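Local coordinates for protein methylglyoxal reductase (NADPH-dependent) (Candida albicans SC5314, PDB 6KWS) that probably reduces methylglyoxal with NADPH as the hydride donor, acting as an oxidoreductase of the dihydroflavonol-4-reductase subfamily, at residues A[267-278]-A[289-300]; A[211-222]-A[327-335]. The protein carries 1 engineered substitution. One frame throughout, in Å; residues are numbered along the deposited sequence.

Contact 1 of 2, residues A[267-278]-A[289-300]; sequences RFTSQSLVDIIN and PVDEPGSDKSVI
Q271 reaches the loop of 289-300 because its CG stands anti to the backbone N (chi1 -178°) and the chain then bends at chi2 (72°), laying the amide beside V290, E292 and P293. D275, with CG anti to its carbonyl carbon, places its carboxylate beside P293 and G294. The Q271 amide is gripped mainly through its nitrogen. NE2 gives a nearly straight bond to V290 O (3.1 Å, 167°), with the acceptor close to the amide plane, and also donates to D275 OD1 (2.7 Å), which it meets from above the carboxylate plane; OE1 takes a weak bond from E292 N. The other oxygen, D275 OD2, receives G294 N on its syn side at 3.1 Å, a bond to the backbone of the type II turn E292-S295, whose third position is a glycine with positive phi, just ahead of helix 295-303. Further along, N278 ND2 donates to P289 O (2.7 Å), the oxygen lying in the plane of the amide.

The setting is the C-terminal part of an extended short-chain dehydrogenase, where strand 260-269 of the Rossmann-type sheet runs straight into helix 270-280. T269 and S272 form a capping box at that junction: S272 OG accepts from T269 N, while T269 OG1 takes a weak bond from Q271 N. S272 OG also makes a weak bond to D296 OD1 (2.8 Å). D275 OD2 and D296 OD2 are like charges 3.8 Å apart, and the salt bridge from K297 NZ to D296 OD1 probably offsets part of their repulsion. Past this polar cluster the contact turns apolar: I300 CG2 packs on R267 CB at 3.6 Å, and I300 CG1 lies 3.8 Å from T269 CG2. The R267 guanidinium is engaged by E136 in a salt bridge and by the carbonyl of A305.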
loop_
_atom_site.group_PDB
_atom_site.type_symbol
_atom_site.label_atom_id
_atom_site.label_comp_id
_atom_site.label_asym_id
_atom_site.label_seq_id
_atom_site.Cartn_x
_atom_site.Cartn_y
_atom_site.Cartn_z
ATOM N N ARG A 267 -13.300 -1.145 9.562
ATOM C CA ARG A 267 -14.230 -0.888 8.480
ATOM C C ARG A 267 -14.656 0.573 8.525
ATOM O O ARG A 267 -14.639 1.211 9.583
ATOM C CB ARG A 267 -15.447 -1.816 8.591
ATOM C CG ARG A 267 -15.122 -3.273 8.405
ATOM C CD ARG A 267 -14.525 -3.525 7.029
ATOM N NE ARG A 267 -14.869 -4.854 6.517
ATOM C CZ ARG A 267 -14.795 -5.211 5.232
ATOM N NH1 ARG A 267 -14.395 -4.336 4.313
ATOM N NH2 ARG A 267 -15.134 -6.445 4.863
ATOM N N PHE A 268 -15.015 1.113 7.366
ATOM C CA PHE A 268 -15.526 2.480 7.318
ATOM C C PHE A 268 -16.572 2.591 6.219
ATOM O O PHE A 268 -16.565 1.823 5.246
ATOM C CB PHE A 268 -14.422 3.508 7.036
ATOM C CG PHE A 268 -14.013 3.546 5.600
ATOM C CD1 PHE A 268 -13.141 2.592 5.089
ATOM C CD2 PHE A 268 -14.537 4.497 4.742
ATOM C CE1 PHE A 268 -12.781 2.600 3.739
ATOM C CE2 PHE A 268 -14.190 4.510 3.406
ATOM C CZ PHE A 268 -13.310 3.562 2.899
ATOM N N THR A 269 -17.459 3.570 6.382
ATOM C CA THR A 269 -18.172 4.171 5.263
ATOM C C THR A 269 -17.864 5.663 5.236
ATOM O O THR A 269 -17.248 6.205 6.154
ATOM C CB THR A 269 -19.684 3.956 5.344
ATOM O OG1 THR A 269 -20.262 4.966 6.183
ATOM C CG2 THR A 269 -20.001 2.581 5.886
ATOM N N SER A 270 -18.287 6.334 4.166
ATOM C CA SER A 270 -18.035 7.768 4.089
ATOM C C SER A 270 -18.661 8.495 5.261
ATOM O O SER A 270 -18.103 9.484 5.748
ATOM C CB SER A 270 -18.558 8.336 2.780
ATOM O OG SER A 270 -17.696 7.961 1.734
ATOM N N GLN A 271 -19.805 8.011 5.741
ATOM C CA GLN A 271 -20.417 8.637 6.904
ATOM C C GLN A 271 -19.511 8.526 8.126
ATOM O O GLN A 271 -19.485 9.434 8.968
ATOM C CB GLN A 271 -21.789 8.012 7.170
ATOM C CG GLN A 271 -22.519 8.633 8.328
ATOM C CD GLN A 271 -23.044 10.028 8.020
ATOM O OE1 GLN A 271 -23.832 10.225 7.085
ATOM N NE2 GLN A 271 -22.616 11.004 8.816
ATOM N N SER A 272 -18.740 7.438 8.230
ATOM C CA SER A 272 -17.785 7.328 9.323
ATOM C C SER A 272 -16.823 8.497 9.300
ATOM O O SER A 272 -16.524 9.089 10.344
ATOM C CB SER A 272 -17.013 6.019 9.216
ATOM O OG SER A 272 -17.899 4.929 9.121
ATOM N N LEU A 273 -16.350 8.858 8.107
ATOM C CA LEU A 273 -15.358 9.919 7.980
ATOM C C LEU A 273 -15.973 11.280 8.257
ATOM O O LEU A 273 -15.399 12.089 8.993
ATOM C CB LEU A 273 -14.751 9.875 6.585
ATOM C CG LEU A 273 -14.305 8.488 6.151
ATOM C CD1 LEU A 273 -13.698 8.567 4.760
ATOM C CD2 LEU A 273 -13.318 7.908 7.169
ATOM N N VAL A 274 -17.139 11.548 7.655
ATOM C CA VAL A 274 -17.900 12.769 7.930
ATOM C C VAL A 274 -18.055 12.982 9.433
ATOM O O VAL A 274 -17.684 14.035 9.968
ATOM C CB VAL A 274 -19.268 12.721 7.236
ATOM C CG1 VAL A 274 -20.076 13.943 7.609
ATOM C CG2 VAL A 274 -19.077 12.636 5.729
ATOM N N ASP A 275 -18.579 11.969 10.136
ATOM C CA ASP A 275 -18.796 12.074 11.582
ATOM C C ASP A 275 -17.516 12.445 12.329
ATOM O O ASP A 275 -17.534 13.324 13.203
ATOM C CB ASP A 275 -19.359 10.763 12.139
ATOM C CG ASP A 275 -20.829 10.534 11.765
ATOM O OD1 ASP A 275 -21.488 11.488 11.273
ATOM O OD2 ASP A 275 -21.322 9.390 11.972
ATOM N N ILE A 276 -16.398 11.772 12.021
ATOM C CA ILE A 276 -15.139 12.083 12.695
ATOM C C ILE A 276 -14.747 13.531 12.450
ATOM O O ILE A 276 -14.332 14.244 13.376
ATOM C CB ILE A 276 -14.019 11.133 12.247
ATOM C CG1 ILE A 276 -14.281 9.704 12.737
ATOM C CG2 ILE A 276 -12.688 11.633 12.760
ATOM C CD1 ILE A 276 -13.152 8.720 12.421
ATOM N N ILE A 277 -14.876 13.990 11.203
ATOM C CA ILE A 277 -14.440 15.337 10.858
ATOM C C ILE A 277 -15.338 16.367 11.535
ATOM O O ILE A 277 -14.852 17.316 12.169
ATOM C CB ILE A 277 -14.400 15.505 9.325
ATOM C CG1 ILE A 277 -13.370 14.534 8.725
ATOM C CG2 ILE A 277 -14.085 16.961 8.916
ATOM C CD1 ILE A 277 -13.313 14.546 7.198
ATOM N N ASN A 278 -16.663 16.169 11.449
ATOM C CA ASN A 278 -17.588 17.108 12.080
ATOM C C ASN A 278 -17.367 17.193 13.591
ATOM O O ASN A 278 -17.569 18.265 14.178
ATOM C CB ASN A 278 -19.033 16.742 11.743
ATOM C CG ASN A 278 -19.506 17.389 10.447
ATOM O OD1 ASN A 278 -19.318 18.586 10.254
ATOM N ND2 ASN A 278 -20.144 16.615 9.571
ATOM N N PRO A 289 -21.092 18.492 4.849
ATOM C CA PRO A 289 -22.393 17.906 5.187
ATOM C C PRO A 289 -22.378 17.200 6.530
ATOM O O PRO A 289 -21.342 16.933 7.142
ATOM C CB PRO A 289 -22.647 16.920 4.045
ATOM C CG PRO A 289 -21.819 17.432 2.911
ATOM C CD PRO A 289 -20.583 17.965 3.570
ATOM N N VAL A 290 -23.585 16.905 6.998
ATOM C CA VAL A 290 -23.767 16.104 8.191
ATOM C C VAL A 290 -24.340 14.720 7.888
ATOM O O VAL A 290 -23.980 13.757 8.573
ATOM C CB VAL A 290 -24.667 16.863 9.190
ATOM C CG1 VAL A 290 -24.930 16.028 10.445
ATOM C CG2 VAL A 290 -24.021 18.186 9.552
ATOM N N ASP A 291 -25.112 14.580 6.804
ATOM C CA ASP A 291 -26.297 13.726 6.670
ATOM C C ASP A 291 -26.684 12.929 7.911
ATOM O O ASP A 291 -27.089 13.528 8.913
ATOM C CB ASP A 291 -26.177 12.773 5.479
ATOM C CG ASP A 291 -27.509 12.648 4.687
ATOM O OD1 ASP A 291 -27.619 11.728 3.845
ATOM O OD2 ASP A 291 -28.439 13.469 4.900
ATOM N N GLU A 292 -26.628 11.581 7.841
ATOM C CA GLU A 292 -27.241 10.741 8.868
ATOM C C GLU A 292 -26.176 10.150 9.785
ATOM O O GLU A 292 -25.678 9.047 9.524
ATOM C CB GLU A 292 -28.083 9.622 8.232
ATOM C CG GLU A 292 -29.416 10.050 7.543
ATOM C CD GLU A 292 -30.535 10.504 8.507
ATOM O OE1 GLU A 292 -31.666 9.970 8.388
ATOM O OE2 GLU A 292 -30.311 11.405 9.355
ATOM N N PRO A 293 -25.807 10.837 10.871
ATOM C CA PRO A 293 -24.728 10.331 11.729
ATOM C C PRO A 293 -25.097 8.986 12.329
ATOM O O PRO A 293 -26.260 8.722 12.647
ATOM C CB PRO A 293 -24.597 11.407 12.816
ATOM C CG PRO A 293 -25.229 12.636 12.208
ATOM C CD PRO A 293 -26.350 12.108 11.373
ATOM N N GLY A 294 -24.080 8.129 12.473
ATOM C CA GLY A 294 -24.255 6.771 12.948
ATOM C C GLY A 294 -24.757 5.775 11.921
ATOM O O GLY A 294 -24.732 4.569 12.201
ATOM N N SER A 295 -25.207 6.226 10.739
ATOM C CA SER A 295 -25.705 5.295 9.733
ATOM C C SER A 295 -24.664 4.244 9.361
ATOM O O SER A 295 -25.031 3.155 8.917
ATOM C CB SER A 295 -26.174 6.054 8.485
ATOM O OG SER A 295 -25.123 6.359 7.576
ATOM N N ASP A 296 -23.379 4.520 9.596
ATOM C CA ASP A 296 -22.320 3.622 9.145
ATOM C C ASP A 296 -22.334 2.289 9.888
ATOM O O ASP A 296 -22.084 1.238 9.280
ATOM C CB ASP A 296 -20.946 4.298 9.271
ATOM C CG ASP A 296 -20.653 4.810 10.679
ATOM O OD1 ASP A 296 -19.645 4.371 11.289
ATOM O OD2 ASP A 296 -21.414 5.685 11.160
ATOM N N LYS A 297 -22.624 2.298 11.195
ATOM C CA LYS A 297 -22.546 1.052 11.967
ATOM C C LYS A 297 -23.525 0.003 11.450
ATOM O O LYS A 297 -23.172 -1.178 11.341
ATOM C CB LYS A 297 -22.767 1.307 13.462
ATOM C CG LYS A 297 -21.569 2.048 14.113
ATOM C CD LYS A 297 -20.213 1.548 13.526
ATOM C CE LYS A 297 -19.012 2.497 13.812
ATOM N NZ LYS A 297 -17.833 2.359 12.838
ATOM N N SER A 298 -24.755 0.408 11.113
ATOM C CA SER A 298 -25.689 -0.562 10.549
ATOM C C SER A 298 -25.277 -0.983 9.150
ATOM O O SER A 298 -25.452 -2.150 8.789
ATOM C CB SER A 298 -27.117 -0.017 10.535
ATOM O OG SER A 298 -27.521 0.338 11.849
ATOM N N VAL A 299 -24.713 -0.072 8.356
ATOM C CA VAL A 299 -24.312 -0.428 6.997
ATOM C C VAL A 299 -23.144 -1.418 7.012
ATOM O O VAL A 299 -23.129 -2.391 6.248
ATOM C CB VAL A 299 -23.977 0.835 6.183
ATOM C CG1 VAL A 299 -23.387 0.474 4.822
ATOM C CG2 VAL A 299 -25.230 1.668 5.980
ATOM N N ILE A 300 -22.144 -1.180 7.870
ATOM C CA ILE A 300 -21.021 -2.108 7.981
ATOM C C ILE A 300 -21.494 -3.450 8.519
ATOM O O ILE A 300 -21.076 -4.518 8.050
ATOM C CB ILE A 300 -19.932 -1.499 8.876
ATOM C CG1 ILE A 300 -19.277 -0.297 8.199
ATOM C CG2 ILE A 300 -18.886 -2.524 9.261
ATOM C CD1 ILE A 300 -18.655 0.671 9.203
#

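Contact 2 of 2, residues A[211-222]-A[327-335]; sequences LNTSSEIINSIL and VYDTVEQIV
L211 and I334 meet tip to tip, CD1 to CD1 at 4.0 Å, at the beginning of a segment that is loop first and helix afterwards. The chain then turns at T213, whose OG1 accepts from S215 N, a capping bond at the type I turn T213-E216, which leads into helix 216-222. S215 faces T330: its OG lies 3.6 Å from T330 CG2, a van der Waals contact, for each hydroxyl finds its partner outside the pair, S215 OG at G199 O and T330 OG1 at S326 O. I218 follows and sends its two branches to different residues of helix 323-337. With CG2 anti to the backbone N and CG1 anti to the carbonyl carbon (chi1 -66°), it sets CG2 at 3.7 Å from V331 CG2 while CD1 approaches V327 CG2 at 4.2 Å. N219 adds an amide to this apolar surface. Its OD1 rests 3.6 Å from I334 CD1, and its ND2 is tied back to E216 OE1 and to Q209 O, two bonds that should fix the rotation of the amide. L222 closes the row, its CD1 lying against V331 CG1 at 4.1 Å and I334 CG2 at 4.2 Å. The short helical segments cross at 59° with axes 10.4 Å apart, a separation bridged mainly by branched aliphatic side chains. Near the loop end, the side chain of S215 comes within about 4 Å of that of F12, an NADPH-binding residue, so the interface borders the cofactor site of an NAD(P)-binding Rossmann fold, where the C-terminal helices of an extended short-chain dehydrogenase pack beside the nucleotide-binding sheet.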
loop_
_atom_site.group_PDB
_atom_site.type_symbol
_atom_site.label_atom_id
_atom_site.label_comp_id
_atom_site.label_asym_id
_atom_site.label_seq_id
_atom_site.Cartn_x
_atom_site.Cartn_y
_atom_site.Cartn_z
ATOM N N LEU A 211 -5.015 14.623 -3.570
ATOM C CA LEU A 211 -4.101 13.548 -3.206
ATOM C C LEU A 211 -4.158 12.471 -4.280
ATOM O O LEU A 211 -5.237 12.103 -4.764
ATOM C CB LEU A 211 -4.447 12.960 -1.832
ATOM C CG LEU A 211 -4.609 13.882 -0.608
ATOM C CD1 LEU A 211 -4.288 13.133 0.672
ATOM C CD2 LEU A 211 -3.756 15.134 -0.716
ATOM N N ASN A 212 -2.991 11.986 -4.678
ATOM C CA ASN A 212 -2.961 10.885 -5.631
ATOM C C ASN A 212 -3.096 9.523 -4.942
ATOM O O ASN A 212 -3.107 8.488 -5.622
ATOM C CB ASN A 212 -1.684 10.971 -6.486
ATOM C CG ASN A 212 -1.783 12.043 -7.596
ATOM O OD1 ASN A 212 -2.883 12.411 -8.034
ATOM N ND2 ASN A 212 -0.629 12.535 -8.051
ATOM N N THR A 213 -3.261 9.519 -3.610
ATOM C CA THR A 213 -3.326 8.335 -2.768
ATOM C C THR A 213 -4.775 7.979 -2.444
ATOM O O THR A 213 -5.731 8.555 -2.973
ATOM C CB THR A 213 -2.557 8.533 -1.448
ATOM O OG1 THR A 213 -3.415 9.146 -0.464
ATOM C CG2 THR A 213 -1.310 9.403 -1.640
ATOM N N SER A 214 -4.936 7.026 -1.525
ATOM C CA SER A 214 -6.254 6.614 -1.074
ATOM C C SER A 214 -6.840 7.553 -0.028
ATOM O O SER A 214 -8.042 7.490 0.252
ATOM C CB SER A 214 -6.186 5.205 -0.509
ATOM O OG SER A 214 -7.487 4.669 -0.485
ATOM N N SER A 215 -6.018 8.422 0.556
ATOM C CA SER A 215 -6.542 9.444 1.446
ATOM C C SER A 215 -7.435 10.440 0.712
ATOM O O SER A 215 -8.100 11.241 1.374
ATOM C CB SER A 215 -5.382 10.169 2.147
ATOM O OG SER A 215 -4.877 9.435 3.264
ATOM N N GLU A 216 -7.480 10.398 -0.632
ATOM C CA GLU A 216 -8.402 11.233 -1.401
ATOM C C GLU A 216 -9.861 10.953 -1.062
ATOM O O GLU A 216 -10.685 11.870 -1.137
ATOM C CB GLU A 216 -8.167 11.064 -2.904
ATOM C CG GLU A 216 -9.223 11.743 -3.792
ATOM C CD GLU A 216 -9.063 13.303 -3.865
ATOM O OE1 GLU A 216 -8.009 13.847 -3.436
ATOM O OE2 GLU A 216 -10.014 13.979 -4.330
ATOM N N ILE A 217 -10.201 9.720 -0.681
ATOM C CA ILE A 217 -11.514 9.466 -0.087
ATOM C C ILE A 217 -11.796 10.478 1.020
ATOM O O ILE A 217 -12.850 11.125 1.049
ATOM C CB ILE A 217 -11.581 8.017 0.428
ATOM C CG1 ILE A 217 -11.188 7.083 -0.711
ATOM C CG2 ILE A 217 -12.955 7.691 0.969
ATOM C CD1 ILE A 217 -11.267 5.643 -0.372
ATOM N N ILE A 218 -10.834 10.647 1.928
ATOM C CA ILE A 218 -10.961 11.626 3.005
ATOM C C ILE A 218 -10.952 13.043 2.443
ATOM O O ILE A 218 -11.787 13.884 2.800
ATOM C CB ILE A 218 -9.832 11.411 4.027
ATOM C CG1 ILE A 218 -10.033 10.052 4.708
ATOM C CG2 ILE A 218 -9.794 12.542 5.031
ATOM C CD1 ILE A 218 -8.864 9.554 5.501
ATOM N N ASN A 219 -10.000 13.323 1.551
ATOM C CA ASN A 219 -9.902 14.640 0.930
ATOM C C ASN A 219 -11.196 15.027 0.225
ATOM O O ASN A 219 -11.619 16.187 0.287
ATOM C CB ASN A 219 -8.737 14.655 -0.061
ATOM C CG ASN A 219 -8.196 16.041 -0.292
ATOM O OD1 ASN A 219 -8.308 16.901 0.571
ATOM N ND2 ASN A 219 -7.626 16.274 -1.465
ATOM N N SER A 220 -11.836 14.072 -0.459
ATOM C CA SER A 220 -13.029 14.405 -1.221
ATOM C C SER A 220 -14.171 14.839 -0.306
ATOM O O SER A 220 -15.011 15.654 -0.711
ATOM C CB SER A 220 -13.437 13.220 -2.089
ATOM O OG SER A 220 -14.101 12.244 -1.309
ATOM N N ILE A 221 -14.205 14.332 0.934
ATOM C CA ILE A 221 -15.145 14.850 1.931
ATOM C C ILE A 221 -14.932 16.346 2.155
ATOM O O ILE A 221 -15.895 17.117 2.253
ATOM C CB ILE A 221 -15.016 14.087 3.261
ATOM C CG1 ILE A 221 -15.296 12.589 3.102
ATOM C CG2 ILE A 221 -15.904 14.716 4.302
ATOM C CD1 ILE A 221 -16.605 12.281 2.478
ATOM N N LEU A 222 -13.672 16.781 2.260
ATOM C CA LEU A 222 -13.404 18.178 2.594
ATOM C C LEU A 222 -13.839 19.149 1.508
ATOM O O LEU A 222 -13.913 20.350 1.777
ATOM C CB LEU A 222 -11.915 18.394 2.885
ATOM C CG LEU A 222 -11.377 17.611 4.077
ATOM C CD1 LEU A 222 -9.907 17.853 4.291
ATOM C CD2 LEU A 222 -12.155 17.979 5.305
ATOM N N VAL A 327 -7.825 9.362 10.620
ATOM C CA VAL A 327 -8.542 10.414 9.903
ATOM C C VAL A 327 -8.068 11.784 10.353
ATOM O O VAL A 327 -7.810 12.668 9.523
ATOM C CB VAL A 327 -10.060 10.256 10.087
ATOM C CG1 VAL A 327 -10.781 11.484 9.561
ATOM C CG2 VAL A 327 -10.524 9.026 9.374
ATOM N N TYR A 328 -7.930 11.971 11.671
ATOM C CA TYR A 328 -7.517 13.259 12.226
ATOM C C TYR A 328 -6.138 13.647 11.737
ATOM O O TYR A 328 -5.941 14.756 11.221
ATOM C CB TYR A 328 -7.519 13.211 13.754
ATOM C CG TYR A 328 -7.096 14.510 14.390
ATOM C CD1 TYR A 328 -8.011 15.540 14.569
ATOM C CD2 TYR A 328 -5.785 14.712 14.820
ATOM C CE1 TYR A 328 -7.638 16.726 15.158
ATOM C CE2 TYR A 328 -5.404 15.897 15.409
ATOM C CZ TYR A 328 -6.337 16.906 15.574
ATOM O OH TYR A 328 -5.995 18.107 16.162
ATOM N N ASP A 329 -5.164 12.741 11.898
ATOM C CA ASP A 329 -3.813 13.037 11.449
ATOM C C ASP A 329 -3.792 13.393 9.977
ATOM O O ASP A 329 -2.974 14.211 9.551
ATOM C CB ASP A 329 -2.895 11.851 11.707
ATOM C CG ASP A 329 -2.656 11.601 13.170
ATOM O OD1 ASP A 329 -3.026 12.453 14.006
ATOM O OD2 ASP A 329 -2.080 10.540 13.485
ATOM N N THR A 330 -4.696 12.816 9.188
ATOM C CA THR A 330 -4.711 13.092 7.757
ATOM C C THR A 330 -5.288 14.471 7.476
ATOM O O THR A 330 -4.705 15.259 6.717
ATOM C CB THR A 330 -5.527 12.023 7.025
ATOM O OG1 THR A 330 -5.045 10.726 7.375
ATOM C CG2 THR A 330 -5.455 12.197 5.509
ATOM N N VAL A 331 -6.460 14.752 8.046
ATOM C CA VAL A 331 -7.100 16.036 7.808
ATOM C C VAL A 331 -6.224 17.167 8.339
ATOM O O VAL A 331 -6.047 18.198 7.670
ATOM C CB VAL A 331 -8.507 16.060 8.438
ATOM C CG1 VAL A 331 -9.135 17.462 8.306
ATOM C CG2 VAL A 331 -9.387 15.024 7.794
ATOM N N GLU A 332 -5.673 16.992 9.552
ATOM C CA GLU A 332 -4.823 18.015 10.151
ATOM C C GLU A 332 -3.722 18.404 9.186
ATOM O O GLU A 332 -3.488 19.589 8.918
ATOM C CB GLU A 332 -4.222 17.504 11.461
ATOM C CG GLU A 332 -3.939 18.598 12.492
ATOM C CD GLU A 332 -2.803 18.243 13.471
ATOM O OE1 GLU A 332 -2.470 19.096 14.337
ATOM O OE2 GLU A 332 -2.237 17.121 13.369
ATOM N N GLN A 333 -3.078 17.398 8.602
ATOM C CA GLN A 333 -1.992 17.650 7.672
ATOM C C GLN A 333 -2.479 18.419 6.459
ATOM O O GLN A 333 -1.896 19.431 6.088
ATOM C CB GLN A 333 -1.368 16.329 7.275
ATOM C CG GLN A 333 0.001 16.433 6.686
ATOM C CD GLN A 333 0.433 15.124 6.083
ATOM O OE1 GLN A 333 -0.375 14.397 5.503
ATOM N NE2 GLN A 333 1.702 14.797 6.236
ATOM N N ILE A 334 -3.567 17.970 5.844
ATOM C CA ILE A 334 -4.100 18.648 4.664
ATOM C C ILE A 334 -4.455 20.095 4.987
ATOM O O ILE A 334 -4.094 21.023 4.252
ATOM C CB ILE A 334 -5.327 17.891 4.123
ATOM C CG1 ILE A 334 -4.960 16.466 3.698
ATOM C CG2 ILE A 334 -5.984 18.671 2.998
ATOM C CD1 ILE A 334 -6.138 15.662 3.139
ATOM N N VAL A 335 -5.203 20.307 6.071
ATOM C CA VAL A 335 -5.696 21.647 6.379
ATOM C C VAL A 335 -4.530 22.595 6.650
ATOM O O VAL A 335 -4.439 23.682 6.065
ATOM C CB VAL A 335 -6.687 21.589 7.557
ATOM C CG1 VAL A 335 -6.900 22.941 8.139
ATOM C CG2 VAL A 335 -8.012 21.039 7.081
#

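Contact 2 is buried and almost wholly aliphatic across its interface, whereas contact 1 is only partly buried and lies farther from the centre of the chain, with polar bonds to an exposed loop and turn. Their centres are about 15 Å apart, and helix 270-280 joins them: it offers one side to segment 289-300, while L273 packs on both elements of contact 2, I276 on V327 and I277 on I221. L273 CD2 meets V327 CG2 and I277 CD1 meets I221 CG2, at 3.7 and 3.9 Å respectively. Along the chain, contact 1, its segments 11 residues apart, is nested within the loop that contact 2 closes across 105 residues.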